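Local coordinates for UPF0201 protein MJ1564 (Methanocaldococcus jannaschii DSM 2661, PDB 2PZZ), which is of unknown function but belongs to an archaeal family that resembles RNA-binding proteins in structure, although RNA binding itself is thought unlikely, at residues V10-D15 and N39-W44; N25-A30 and G46-V51; T80-N85 and I104-L109; L84-A89 and D97-G102. All blocks are in the same frame, centred on the assembly; numbering follows the deposited sequence.

How the contacts relate
Four contacts are spread over one antiparallel sheet and the helices and loops around it. Contacts 1 and 2 use opposite ends of strand 42-48, their centres 21 Å apart. Contact 3 pairs strands 79-84 and 104-109 and shares Leu-84 and Asn-85 with contact 4, which follows where strand 79-84 turns into helix 86-90. Phe-27 of contact 2 packs on Leu-84 and Val-106 of contact 3. Contacts 1 and 4, with centres 14 Å apart, are joined by a salt bridge from Lys-86 NZ to Glu-14 OE1 (2.9 Å), and both touch the second subunit, so this end of the sheet lies at the interface of the two subunits.

Contact 1. Residues V10-D15 and N39-W44; sequences VKPTED and NEFGEW
At the end of strand 3-10 in the antiparallel sheet, Val-10 faces Gly-42 of strand 42-48 as a hydrogen-bonded pair. Val-10 N donates to Gly-42 O and Gly-42 N to Val-10 O, both at 2.9 Å. One water donates to both Val-10 O and Glu-40 O, continuing the link past the last direct pair. Beyond it, Pro-12 lies on the Phe-41 ring. Its CD sits 3.4 Å from the Phe-41 centroid, only 8° off the ring normal, in a CH-pi contact, and Pro-12 CG reaches Phe-41 CE1 at 3.5 Å. With CG beside the backbone N (chi1 -79°), the Phe-41 ring also runs alongside Lys-11, whose CG is 4.1 Å from CE2 of Phe-41. Replacing Phe-41 by alanine would probably leave Pro-12 without the face it rests on and open a gap next to Gln-87 of the second subunit, which packs there. Further along, Val-10 CG2 meets Trp-44 CD1 at 3.6 Å, the indole NE1 being held by Lys-16 O. Lys-11 N gives a nearly straight bond of 2.7 Å to Glu-14 OE2, steadying the type I turn from Lys-11 to Glu-14. The whole is an antiparallel strand end passing through a beta turn into helix 16-26, with a proline-aromatic CH-pi contact beside the last strand pair.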
loop_
_atom_site.group_PDB
_atom_site.type_symbol
_atom_site.label_atom_id
_atom_site.label_comp_id
_atom_site.label_asym_id
_atom_site.label_seq_id
_atom_site.Cartn_x
_atom_site.Cartn_y
_atom_site.Cartn_z
ATOM N N VAL A 10 3.446 -5.181 6.181
ATOM C CA VAL A 10 3.357 -3.883 6.809
ATOM C C VAL A 10 4.595 -3.162 6.305
ATOM O O VAL A 10 5.719 -3.503 6.675
ATOM C CB VAL A 10 3.433 -3.946 8.353
ATOM C CG1 VAL A 10 3.564 -2.517 8.917
ATOM C CG2 VAL A 10 2.197 -4.611 8.910
ATOM N N LYS A 11 4.389 -2.184 5.437
ATOM C CA LYS A 11 5.511 -1.432 4.896
ATOM C C LYS A 11 6.062 -0.443 5.916
ATOM O O LYS A 11 5.364 -0.053 6.861
ATOM C CB LYS A 11 5.067 -0.726 3.623
ATOM C CG LYS A 11 4.638 -1.713 2.539
ATOM C CD LYS A 11 4.488 -1.007 1.199
ATOM C CE LYS A 11 4.330 -2.007 0.079
ATOM N NZ LYS A 11 4.387 -1.349 -1.255
ATOM N N PRO A 12 7.335 -0.034 5.751
ATOM C CA PRO A 12 7.998 0.911 6.656
ATOM C C PRO A 12 7.167 2.132 7.077
ATOM O O PRO A 12 7.217 2.541 8.237
ATOM C CB PRO A 12 9.246 1.314 5.867
ATOM C CG PRO A 12 9.623 0.012 5.198
ATOM C CD PRO A 12 8.265 -0.485 4.691
ATOM N N THR A 13 6.416 2.716 6.140
ATOM C CA THR A 13 5.618 3.904 6.453
ATOM C C THR A 13 4.204 3.575 6.922
ATOM O O THR A 13 3.393 4.477 7.160
ATOM C CB THR A 13 5.520 4.869 5.238
ATOM O OG1 THR A 13 4.874 4.211 4.141
ATOM C CG2 THR A 13 6.908 5.335 4.816
ATOM N N GLU A 14 3.904 2.286 7.043
ATOM C CA GLU A 14 2.592 1.874 7.511
ATOM C C GLU A 14 2.633 1.705 9.021
ATOM O O GLU A 14 3.699 1.538 9.611
ATOM C CB GLU A 14 2.157 0.552 6.853
ATOM C CG GLU A 14 1.334 0.742 5.589
ATOM C CD GLU A 14 1.050 -0.557 4.881
ATOM O OE1 GLU A 14 -0.142 -0.867 4.634
ATOM O OE2 GLU A 14 2.028 -1.270 4.562
ATOM N N ASP A 15 1.465 1.787 9.647
ATOM C CA ASP A 15 1.368 1.591 11.092
ATOM C C ASP A 15 0.860 0.165 11.224
ATOM O O ASP A 15 -0.266 -0.133 10.826
ATOM C CB ASP A 15 0.357 2.554 11.702
ATOM C CG ASP A 15 0.166 2.327 13.186
ATOM O OD1 ASP A 15 -0.110 1.179 13.587
ATOM O OD2 ASP A 15 0.288 3.299 13.955
ATOM N N ASN A 39 14.669 -3.967 6.330
ATOM C CA ASN A 39 14.511 -2.547 6.027
ATOM C C ASN A 39 13.201 -1.969 6.564
ATOM O O ASN A 39 12.499 -1.260 5.849
ATOM C CB ASN A 39 14.583 -2.323 4.512
ATOM C CG ASN A 39 15.883 -2.817 3.909
ATOM O OD1 ASN A 39 15.880 -3.600 2.954
ATOM N ND2 ASN A 39 17.005 -2.357 4.458
ATOM N N GLU A 40 12.883 -2.285 7.819
ATOM C CA GLU A 40 11.673 -1.803 8.482
ATOM C C GLU A 40 10.370 -2.427 7.985
ATOM O O GLU A 40 9.288 -1.980 8.371
ATOM C CB GLU A 40 11.564 -0.274 8.385
ATOM C CG GLU A 40 12.761 0.500 8.941
ATOM C CD GLU A 40 13.037 0.230 10.415
ATOM O OE1 GLU A 40 12.110 0.346 11.244
ATOM O OE2 GLU A 40 14.197 -0.090 10.751
ATOM N N PHE A 41 10.466 -3.436 7.119
ATOM C CA PHE A 41 9.264 -4.118 6.642
ATOM C C PHE A 41 8.852 -5.148 7.703
ATOM O O PHE A 41 9.672 -5.612 8.503
ATOM C CB PHE A 41 9.512 -4.864 5.321
ATOM C CG PHE A 41 9.502 -3.983 4.098
ATOM C CD1 PHE A 41 10.551 -3.101 3.844
ATOM C CD2 PHE A 41 8.438 -4.037 3.204
ATOM C CE1 PHE A 41 10.536 -2.280 2.704
ATOM C CE2 PHE A 41 8.412 -3.222 2.066
ATOM C CZ PHE A 41 9.461 -2.344 1.813
ATOM N N GLY A 42 7.578 -5.515 7.695
ATOM C CA GLY A 42 7.087 -6.501 8.637
ATOM C C GLY A 42 5.937 -7.241 8.008
ATOM O O GLY A 42 5.613 -6.993 6.852
ATOM N N GLU A 43 5.307 -8.139 8.760
ATOM C CA GLU A 43 4.187 -8.901 8.234
ATOM C C GLU A 43 3.321 -9.526 9.325
ATOM O O GLU A 43 3.840 -10.015 10.336
ATOM C CB GLU A 43 4.715 -10.003 7.316
ATOM C CG GLU A 43 3.670 -10.984 6.825
ATOM C CD GLU A 43 4.274 -12.113 5.988
ATOM O OE1 GLU A 43 5.150 -12.844 6.504
ATOM O OE2 GLU A 43 3.871 -12.274 4.818
ATOM N N TRP A 44 2.005 -9.498 9.120
ATOM C CA TRP A 44 1.075 -10.114 10.057
ATOM C C TRP A 44 0.662 -11.443 9.440
ATOM O O TRP A 44 0.392 -11.504 8.253
ATOM C CB TRP A 44 -0.219 -9.285 10.238
ATOM C CG TRP A 44 -0.112 -8.089 11.122
ATOM C CD1 TRP A 44 0.025 -6.787 10.731
ATOM C CD2 TRP A 44 -0.132 -8.081 12.557
ATOM N NE1 TRP A 44 0.092 -5.967 11.833
ATOM C CE2 TRP A 44 -0.005 -6.735 12.966
ATOM C CE3 TRP A 44 -0.247 -9.081 13.535
ATOM C CZ2 TRP A 44 0.008 -6.357 14.324
ATOM C CZ3 TRP A 44 -0.233 -8.709 14.887
ATOM C CH2 TRP A 44 -0.107 -7.351 15.266
HETATM O O HOH W 1 6.723 -2.544 9.301
#

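Contact 2. Residues N25-A30 and G46-V51; sequences NIFPKA and GKTKSV
The Phe-27 ring meets Ser-50 O at its edge, 4.1 Å from CD1 of Phe-27, while Ile-26 CG2 lies over one face, offset toward the rim, and Thr-48 CG2 stands 4.0 Å from the same Phe-27 CD1. Here the type I turn from Phe-27 to Ala-30, linking helix 16-26 to strand 31-36, packs on the end of strand 42-48 in an antiparallel sheet with helices against it. The turn is closed by Ala-30 N donating to Phe-27 O at 3.0 Å. Ala-30 also sets its CA 3.3 Å from Lys-47 O, a CA-H...O contact beside the bonded strand pairing of Lys-47 with Lys-31. Thr-48 carries the middle of the contact. Its OG1 is turned opposite the backbone N (chi1 176°) and accepts from Ser-50 N at 3.0 Å and 165°, an ST turn that bends the chain as the strand ends. The same torsion sends CG2 toward the Phe-27 side chain, which it crosses at about a right angle. A valine in place of Thr-48 would probably leave Ser-50 N without its acceptor and the ST turn less firmly fixed. Ser-50 OG in turn accepts from Glu-52 N, at the start of helix 52-60, and Phe-27 also packs on Leu-84 of strand 79-84. On the outer side, Lys-29 CB lies 3.6 Å from Thr-48 OG1.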
loop_
_atom_site.group_PDB
_atom_site.type_symbol
_atom_site.label_atom_id
_atom_site.label_comp_id
_atom_site.label_asym_id
_atom_site.label_seq_id
_atom_site.Cartn_x
_atom_site.Cartn_y
_atom_site.Cartn_z
ATOM N N ASN A 25 -11.217 -6.137 10.896
ATOM C CA ASN A 25 -12.499 -5.620 10.418
ATOM C C ASN A 25 -13.179 -6.607 9.487
ATOM O O ASN A 25 -14.402 -6.570 9.329
ATOM C CB ASN A 25 -12.342 -4.289 9.661
ATOM C CG ASN A 25 -12.046 -3.123 10.576
ATOM O OD1 ASN A 25 -12.318 -3.178 11.779
ATOM N ND2 ASN A 25 -11.491 -2.051 10.011
ATOM N N ILE A 26 -12.395 -7.477 8.848
ATOM C CA ILE A 26 -12.969 -8.467 7.936
ATOM C C ILE A 26 -12.992 -9.862 8.582
ATOM O O ILE A 26 -13.911 -10.649 8.344
ATOM C CB ILE A 26 -12.171 -8.541 6.609
ATOM C CG1 ILE A 26 -11.920 -7.127 6.065
ATOM C CG2 ILE A 26 -12.945 -9.356 5.568
ATOM C CD1 ILE A 26 -13.192 -6.340 5.705
ATOM N N PHE A 27 -11.993 -10.141 9.415
ATOM C CA PHE A 27 -11.864 -11.424 10.091
ATOM C C PHE A 27 -11.658 -11.196 11.579
ATOM O O PHE A 27 -10.573 -11.419 12.094
ATOM C CB PHE A 27 -10.667 -12.203 9.509
ATOM C CG PHE A 27 -10.789 -12.480 8.036
ATOM C CD1 PHE A 27 -11.689 -13.431 7.565
ATOM C CD2 PHE A 27 -10.037 -11.752 7.110
ATOM C CE1 PHE A 27 -11.847 -13.661 6.172
ATOM C CE2 PHE A 27 -10.181 -11.965 5.727
ATOM C CZ PHE A 27 -11.093 -12.926 5.256
ATOM N N PRO A 28 -12.718 -10.769 12.294
ATOM C CA PRO A 28 -12.750 -10.474 13.731
ATOM C C PRO A 28 -12.157 -11.525 14.672
ATOM O O PRO A 28 -11.573 -11.172 15.698
ATOM C CB PRO A 28 -14.245 -10.261 14.007
ATOM C CG PRO A 28 -14.768 -9.758 12.719
ATOM C CD PRO A 28 -14.077 -10.678 11.730
ATOM N N LYS A 29 -12.319 -12.802 14.336
ATOM C CA LYS A 29 -11.811 -13.896 15.168
ATOM C C LYS A 29 -10.381 -14.329 14.867
ATOM O O LYS A 29 -9.855 -15.231 15.514
ATOM C CB LYS A 29 -12.706 -15.134 15.039
ATOM C CG LYS A 29 -14.042 -15.060 15.778
ATOM C CD LYS A 29 -15.073 -14.252 15.016
ATOM C CE LYS A 29 -16.414 -14.229 15.759
ATOM N NZ LYS A 29 -16.940 -15.600 16.033
ATOM N N ALA A 30 -9.740 -13.690 13.898
ATOM C CA ALA A 30 -8.380 -14.087 13.544
ATOM C C ALA A 30 -7.358 -13.939 14.667
ATOM O O ALA A 30 -7.377 -12.956 15.410
ATOM C CB ALA A 30 -7.919 -13.307 12.318
ATOM N N GLY A 46 -1.874 -15.001 10.384
ATOM C CA GLY A 46 -2.841 -15.510 11.339
ATOM C C GLY A 46 -3.899 -16.381 10.715
ATOM O O GLY A 46 -3.933 -16.566 9.497
ATOM N N LYS A 47 -4.786 -16.909 11.551
ATOM C CA LYS A 47 -5.830 -17.782 11.056
ATOM C C LYS A 47 -7.136 -17.624 11.811
ATOM O O LYS A 47 -7.167 -17.129 12.937
ATOM C CB LYS A 47 -5.375 -19.238 11.170
ATOM C CG LYS A 47 -3.981 -19.514 10.606
ATOM C CD LYS A 47 -3.720 -21.017 10.486
ATOM C CE LYS A 47 -3.434 -21.671 11.833
ATOM N NZ LYS A 47 -2.023 -21.443 12.268
ATOM N N THR A 48 -8.212 -18.050 11.161
ATOM C CA THR A 48 -9.546 -18.045 11.741
ATOM C C THR A 48 -10.316 -19.137 11.022
ATOM O O THR A 48 -9.964 -19.515 9.906
ATOM C CB THR A 48 -10.297 -16.705 11.543
ATOM O OG1 THR A 48 -11.624 -16.835 12.068
ATOM C CG2 THR A 48 -10.388 -16.317 10.053
ATOM N N LYS A 49 -11.359 -19.644 11.667
ATOM C CA LYS A 49 -12.199 -20.680 11.092
ATOM C C LYS A 49 -13.540 -20.040 10.761
ATOM O O LYS A 49 -14.477 -20.710 10.336
ATOM C CB LYS A 49 -12.411 -21.812 12.107
ATOM C CG LYS A 49 -11.125 -22.387 12.659
ATOM C CD LYS A 49 -10.432 -23.272 11.638
ATOM C CE LYS A 49 -10.872 -24.740 11.753
ATOM N NZ LYS A 49 -12.350 -24.934 11.623
ATOM N N SER A 50 -13.635 -18.734 10.962
ATOM C CA SER A 50 -14.890 -18.040 10.700
ATOM C C SER A 50 -14.834 -17.027 9.574
ATOM O O SER A 50 -13.982 -16.154 9.576
ATOM C CB SER A 50 -15.374 -17.326 11.966
ATOM O OG SER A 50 -16.473 -16.485 11.658
ATOM N N VAL A 51 -15.757 -17.158 8.623
ATOM C CA VAL A 51 -15.887 -16.247 7.487
ATOM C C VAL A 51 -17.241 -15.537 7.621
ATOM O O VAL A 51 -17.754 -14.949 6.659
ATOM C CB VAL A 51 -15.865 -16.997 6.125
ATOM C CG1 VAL A 51 -14.452 -17.539 5.838
ATOM C CG2 VAL A 51 -16.865 -18.146 6.143
#

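Contact 3. Residues T80-N85 and I104-L109; sequences TKFYLN and IFVKIL
Strands 80-84 and 104-109 run antiparallel, joined by six backbone hydrogen bonds in the pairs Thr-80 with Ile-108, Phe-82 with Val-106 and Leu-84 with Ile-104. Val-106 N donates to Phe-82 O at 2.8 Å. Between these pairs, Lys-81 CA approaches the carbonyl of Val-106 (O at 3.0 Å) and Tyr-83 CA that of Ile-104 (O at 3.2 Å), both as CA-H...O contacts. On the face shared by Phe-82, Val-106 and Ile-108, the Phe-82 and Val-106 side chains run side by side, and Phe-82 CG, standing between the backbone N and carbonyl carbon (chi1 57°), turns the ring face onto Val-106. Val-106 CB is 3.9 Å from the Phe-82 centroid, over the face, and CG1 of Val-106 touches Phe-82 CZ at 3.5 Å. Ile-108 CD1 and Leu-84 CG sit at the ring edge. On the other face, Tyr-83 and Phe-105 form an offset stack, centroids 4.9 Å apart and planes at 26°, with Tyr-83 OH above the rim of the Phe-105 ring. Outward, Val-70 and Leu-71 of helix 64-73 press on Phe-82, helix 116-123 meets Ile-108, and strand 3-10 bonds to the other edge of strand 104-109. The two faces therefore differ in chemistry: an aliphatic and aromatic layer under the helices, and an aromatic stack beside the lysines, where Lys-81 NZ and Lys-107 NZ, 5.5 Å apart, would probably disfavour each other mildly.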
loop_
_atom_site.group_PDB
_atom_site.type_symbol
_atom_site.label_atom_id
_atom_site.label_comp_id
_atom_site.label_asym_id
_atom_site.label_seq_id
_atom_site.Cartn_x
_atom_site.Cartn_y
_atom_site.Cartn_z
ATOM N N THR A 80 -9.108 -21.997 -2.099
ATOM C CA THR A 80 -9.267 -20.848 -2.976
ATOM C C THR A 80 -8.493 -19.726 -2.304
ATOM O O THR A 80 -8.277 -19.752 -1.094
ATOM C CB THR A 80 -10.742 -20.425 -3.177
ATOM O OG1 THR A 80 -10.799 -19.417 -4.196
ATOM C CG2 THR A 80 -11.344 -19.866 -1.890
ATOM N N LYS A 81 -8.044 -18.757 -3.086
ATOM C CA LYS A 81 -7.283 -17.651 -2.524
ATOM C C LYS A 81 -7.641 -16.375 -3.261
ATOM O O LYS A 81 -8.219 -16.420 -4.344
ATOM C CB LYS A 81 -5.786 -17.933 -2.648
ATOM C CG LYS A 81 -5.318 -18.130 -4.074
ATOM C CD LYS A 81 -3.930 -18.767 -4.120
ATOM C CE LYS A 81 -3.462 -18.962 -5.561
ATOM N NZ LYS A 81 -2.207 -19.774 -5.635
ATOM N N PHE A 82 -7.319 -15.240 -2.649
ATOM C CA PHE A 82 -7.607 -13.938 -3.232
ATOM C C PHE A 82 -7.009 -12.887 -2.324
ATOM O O PHE A 82 -6.526 -13.191 -1.228
ATOM C CB PHE A 82 -9.125 -13.738 -3.355
ATOM C CG PHE A 82 -9.857 -13.869 -2.046
ATOM C CD1 PHE A 82 -10.030 -12.761 -1.213
ATOM C CD2 PHE A 82 -10.339 -15.107 -1.624
ATOM C CE1 PHE A 82 -10.671 -12.880 0.023
ATOM C CE2 PHE A 82 -10.985 -15.241 -0.381
ATOM C CZ PHE A 82 -11.150 -14.122 0.443
ATOM N N TYR A 83 -7.043 -11.649 -2.785
ATOM C CA TYR A 83 -6.501 -10.538 -2.026
ATOM C C TYR A 83 -7.610 -9.569 -1.672
ATOM O O TYR A 83 -8.643 -9.547 -2.326
ATOM C CB TYR A 83 -5.440 -9.804 -2.843
ATOM C CG TYR A 83 -4.138 -10.557 -2.968
ATOM C CD1 TYR A 83 -3.988 -11.596 -3.886
ATOM C CD2 TYR A 83 -3.058 -10.239 -2.154
ATOM C CE1 TYR A 83 -2.786 -12.298 -3.986
ATOM C CE2 TYR A 83 -1.854 -10.931 -2.246
ATOM C CZ TYR A 83 -1.728 -11.957 -3.164
ATOM O OH TYR A 83 -0.534 -12.628 -3.253
ATOM N N LEU A 84 -7.403 -8.794 -0.615
ATOM C CA LEU A 84 -8.379 -7.794 -0.200
ATOM C C LEU A 84 -7.645 -6.472 -0.149
ATOM O O LEU A 84 -6.471 -6.409 0.257
ATOM C CB LEU A 84 -8.954 -8.108 1.181
ATOM C CG LEU A 84 -9.867 -9.333 1.276
ATOM C CD1 LEU A 84 -10.369 -9.490 2.708
ATOM C CD2 LEU A 84 -11.031 -9.180 0.314
ATOM N N ASN A 85 -8.325 -5.414 -0.571
ATOM C CA ASN A 85 -7.710 -4.097 -0.543
ATOM C C ASN A 85 -7.532 -3.733 0.925
ATOM O O ASN A 85 -8.471 -3.803 1.718
ATOM C CB ASN A 85 -8.610 -3.081 -1.220
ATOM C CG ASN A 85 -7.964 -1.726 -1.303
ATOM O OD1 ASN A 85 -7.502 -1.176 -0.291
ATOM N ND2 ASN A 85 -7.908 -1.179 -2.509
ATOM N N ILE A 104 -4.380 -7.805 1.492
ATOM C CA ILE A 104 -4.384 -8.858 2.487
ATOM C C ILE A 104 -4.552 -10.140 1.682
ATOM O O ILE A 104 -5.524 -10.296 0.961
ATOM C CB ILE A 104 -5.588 -8.720 3.486
ATOM C CG1 ILE A 104 -5.496 -7.397 4.273
ATOM C CG2 ILE A 104 -5.570 -9.864 4.504
ATOM C CD1 ILE A 104 -5.766 -6.181 3.454
ATOM N N PHE A 105 -3.584 -11.040 1.790
ATOM C CA PHE A 105 -3.635 -12.299 1.061
ATOM C C PHE A 105 -4.453 -13.298 1.870
ATOM O O PHE A 105 -4.099 -13.604 3.000
ATOM C CB PHE A 105 -2.214 -12.823 0.853
ATOM C CG PHE A 105 -2.159 -14.149 0.161
ATOM C CD1 PHE A 105 -3.002 -14.420 -0.910
ATOM C CD2 PHE A 105 -1.242 -15.115 0.561
ATOM C CE1 PHE A 105 -2.935 -15.645 -1.585
ATOM C CE2 PHE A 105 -1.160 -16.339 -0.101
ATOM C CZ PHE A 105 -2.011 -16.606 -1.179
ATOM N N VAL A 106 -5.527 -13.808 1.276
ATOM C CA VAL A 106 -6.427 -14.740 1.953
ATOM C C VAL A 106 -6.585 -16.115 1.307
ATOM O O VAL A 106 -6.916 -16.228 0.124
ATOM C CB VAL A 106 -7.858 -14.158 2.065
ATOM C CG1 VAL A 106 -8.750 -15.145 2.809
ATOM C CG2 VAL A 106 -7.837 -12.798 2.761
ATOM N N LYS A 107 -6.413 -17.153 2.120
ATOM C CA LYS A 107 -6.546 -18.532 1.656
ATOM C C LYS A 107 -7.569 -19.284 2.506
ATOM O O LYS A 107 -7.430 -19.396 3.729
ATOM C CB LYS A 107 -5.189 -19.236 1.747
ATOM C CG LYS A 107 -5.034 -20.442 0.844
ATOM C CD LYS A 107 -3.759 -21.222 1.169
ATOM C CE LYS A 107 -2.522 -20.333 1.199
ATOM N NZ LYS A 107 -2.180 -19.815 -0.153
ATOM N N ILE A 108 -8.607 -19.791 1.857
ATOM C CA ILE A 108 -9.639 -20.542 2.546
ATOM C C ILE A 108 -9.439 -22.023 2.232
ATOM O O ILE A 108 -9.559 -22.432 1.074
ATOM C CB ILE A 108 -11.026 -20.110 2.080
ATOM C CG1 ILE A 108 -11.285 -18.663 2.508
ATOM C CG2 ILE A 108 -12.075 -21.060 2.640
ATOM C CD1 ILE A 108 -12.526 -18.032 1.869
ATOM N N LEU A 109 -9.135 -22.815 3.260
ATOM C CA LEU A 109 -8.887 -24.245 3.096
ATOM C C LEU A 109 -10.047 -25.100 3.597
ATOM O O LEU A 109 -10.513 -24.941 4.724
ATOM C CB LEU A 109 -7.613 -24.648 3.850
ATOM C CG LEU A 109 -6.404 -23.707 3.765
ATOM C CD1 LEU A 109 -5.293 -24.206 4.688
ATOM C CD2 LEU A 109 -5.903 -23.625 2.327
#

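Contact 4. Residues L84-A89 and D97-G102; sequences LNKQAA and DIDTHG
Asp-99 reaches from the loop to the start of helix 86-90, its OD1 accepting from Lys-86 N at 2.8 Å. The carboxylate is placed by CG standing between the backbone N and carbonyl carbon (chi1 60°). OD2 accepts from His-101 N at 2.9 Å, closing an Asx turn; the two donors approach from opposite faces of the carboxylate, each well out of its plane. Asn-85 holds CG opposite its backbone N (chi1 -176°), which places OD1 at the helix start to receive Gln-87 N at 2.6 Å and Ala-88 N at 3.0 Å. The amide nitrogen of Asn-85 turns the other way, making a weak bond from ND2 to Asp-97 OD2 at 3.3 Å. Lys-86, kinked at chi2 and chi3, carries NZ across to His-101 O at 2.7 Å, with CE passing the His-101 CB; Glu-14 OE1 and Lys-9 O also hold that ammonium. Gly-102 closes a type I turn from Asp-99, at a positive phi (108°) where a side chain would press on the preceding carbonyl. This is a helix N-cap by Asn-85, supplemented by an Asx-turn aspartate that takes the N-H of Lys-86, first after the cap, while Asn-85 OD1 takes the next two.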
loop_
_atom_site.group_PDB
_atom_site.type_symbol
_atom_site.label_atom_id
_atom_site.label_comp_id
_atom_site.label_asym_id
_atom_site.label_seq_id
_atom_site.Cartn_x
_atom_site.Cartn_y
_atom_site.Cartn_z
ATOM N N LEU A 84 -7.403 -8.794 -0.615
ATOM C CA LEU A 84 -8.379 -7.794 -0.200
ATOM C C LEU A 84 -7.645 -6.472 -0.149
ATOM O O LEU A 84 -6.471 -6.409 0.257
ATOM C CB LEU A 84 -8.954 -8.108 1.181
ATOM C CG LEU A 84 -9.867 -9.333 1.276
ATOM C CD1 LEU A 84 -10.369 -9.490 2.708
ATOM C CD2 LEU A 84 -11.031 -9.180 0.314
ATOM N N ASN A 85 -8.325 -5.414 -0.571
ATOM C CA ASN A 85 -7.710 -4.097 -0.543
ATOM C C ASN A 85 -7.532 -3.733 0.925
ATOM O O ASN A 85 -8.471 -3.803 1.718
ATOM C CB ASN A 85 -8.610 -3.081 -1.220
ATOM C CG ASN A 85 -7.964 -1.726 -1.303
ATOM O OD1 ASN A 85 -7.502 -1.176 -0.291
ATOM N ND2 ASN A 85 -7.908 -1.179 -2.509
ATOM N N LYS A 86 -6.317 -3.355 1.284
ATOM C CA LYS A 86 -5.982 -3.014 2.655
ATOM C C LYS A 86 -6.618 -1.701 3.117
ATOM O O LYS A 86 -6.977 -1.561 4.294
ATOM C CB LYS A 86 -4.450 -2.956 2.777
ATOM C CG LYS A 86 -3.901 -3.191 4.155
ATOM C CD LYS A 86 -2.540 -3.903 4.111
ATOM C CE LYS A 86 -1.541 -3.193 3.220
ATOM N NZ LYS A 86 -0.127 -3.558 3.548
ATOM N N GLN A 87 -6.774 -0.754 2.189
ATOM C CA GLN A 87 -7.339 0.557 2.512
ATOM C C GLN A 87 -8.853 0.476 2.647
ATOM O O GLN A 87 -9.445 1.101 3.530
ATOM C CB GLN A 87 -6.933 1.571 1.434
ATOM C CG GLN A 87 -5.437 1.490 1.080
ATOM C CD GLN A 87 -4.548 1.560 2.314
ATOM O OE1 GLN A 87 -3.449 0.989 2.344
ATOM N NE2 GLN A 87 -5.012 2.267 3.339
ATOM N N ALA A 88 -9.481 -0.307 1.779
ATOM C CA ALA A 88 -10.919 -0.490 1.861
ATOM C C ALA A 88 -11.217 -1.239 3.163
ATOM O O ALA A 88 -12.170 -0.924 3.880
ATOM C CB ALA A 88 -11.411 -1.290 0.671
ATOM N N ALA A 89 -10.375 -2.218 3.477
ATOM C CA ALA A 89 -10.551 -3.016 4.679
ATOM C C ALA A 89 -10.424 -2.164 5.935
ATOM O O ALA A 89 -11.110 -2.397 6.942
ATOM C CB ALA A 89 -9.531 -4.151 4.713
ATOM N N ASP A 97 -9.323 -5.623 -5.166
ATOM C CA ASP A 97 -8.142 -5.133 -5.876
ATOM C C ASP A 97 -6.996 -4.928 -4.881
ATOM O O ASP A 97 -7.211 -4.406 -3.789
ATOM C CB ASP A 97 -8.469 -3.811 -6.560
ATOM C CG ASP A 97 -8.893 -2.748 -5.573
ATOM O OD1 ASP A 97 -9.691 -3.079 -4.671
ATOM O OD2 ASP A 97 -8.436 -1.591 -5.698
ATOM N N ILE A 98 -5.786 -5.347 -5.241
ATOM C CA ILE A 98 -4.649 -5.166 -4.345
ATOM C C ILE A 98 -4.310 -3.679 -4.303
ATOM O O ILE A 98 -4.107 -3.056 -5.346
ATOM C CB ILE A 98 -3.372 -5.933 -4.829
ATOM C CG1 ILE A 98 -3.605 -7.448 -4.831
ATOM C CG2 ILE A 98 -2.197 -5.608 -3.922
ATOM C CD1 ILE A 98 -4.286 -7.961 -6.077
ATOM N N ASP A 99 -4.259 -3.105 -3.106
ATOM C CA ASP A 99 -3.926 -1.690 -2.977
ATOM C C ASP A 99 -2.427 -1.494 -3.192
ATOM O O ASP A 99 -1.669 -2.466 -3.296
ATOM C CB ASP A 99 -4.320 -1.156 -1.595
ATOM C CG ASP A 99 -3.615 -1.880 -0.469
ATOM O OD1 ASP A 99 -3.954 -3.058 -0.220
ATOM O OD2 ASP A 99 -2.720 -1.271 0.160
ATOM N N THR A 100 -2.006 -0.233 -3.260
ATOM C CA THR A 100 -0.600 0.106 -3.465
ATOM C C THR A 100 0.300 -0.531 -2.408
ATOM O O THR A 100 1.499 -0.737 -2.633
ATOM C CB THR A 100 -0.384 1.640 -3.407
ATOM O OG1 THR A 100 -1.187 2.281 -4.409
ATOM C CG2 THR A 100 1.071 1.983 -3.646
ATOM N N HIS A 101 -0.277 -0.844 -1.250
ATOM C CA HIS A 101 0.509 -1.422 -0.170
ATOM C C HIS A 101 0.489 -2.944 0.011
ATOM O O HIS A 101 0.896 -3.443 1.053
ATOM C CB HIS A 101 0.167 -0.707 1.142
ATOM C CG HIS A 101 0.688 0.696 1.202
ATOM N ND1 HIS A 101 0.529 1.593 0.168
ATOM C CD2 HIS A 101 1.381 1.351 2.161
ATOM C CE1 HIS A 101 1.104 2.740 0.485
ATOM N NE2 HIS A 101 1.628 2.619 1.690
ATOM N N GLY A 102 0.029 -3.680 -0.996
ATOM C CA GLY A 102 0.062 -5.133 -0.899
ATOM C C GLY A 102 -1.215 -5.919 -0.694
ATOM O O GLY A 102 -1.294 -7.088 -1.077
#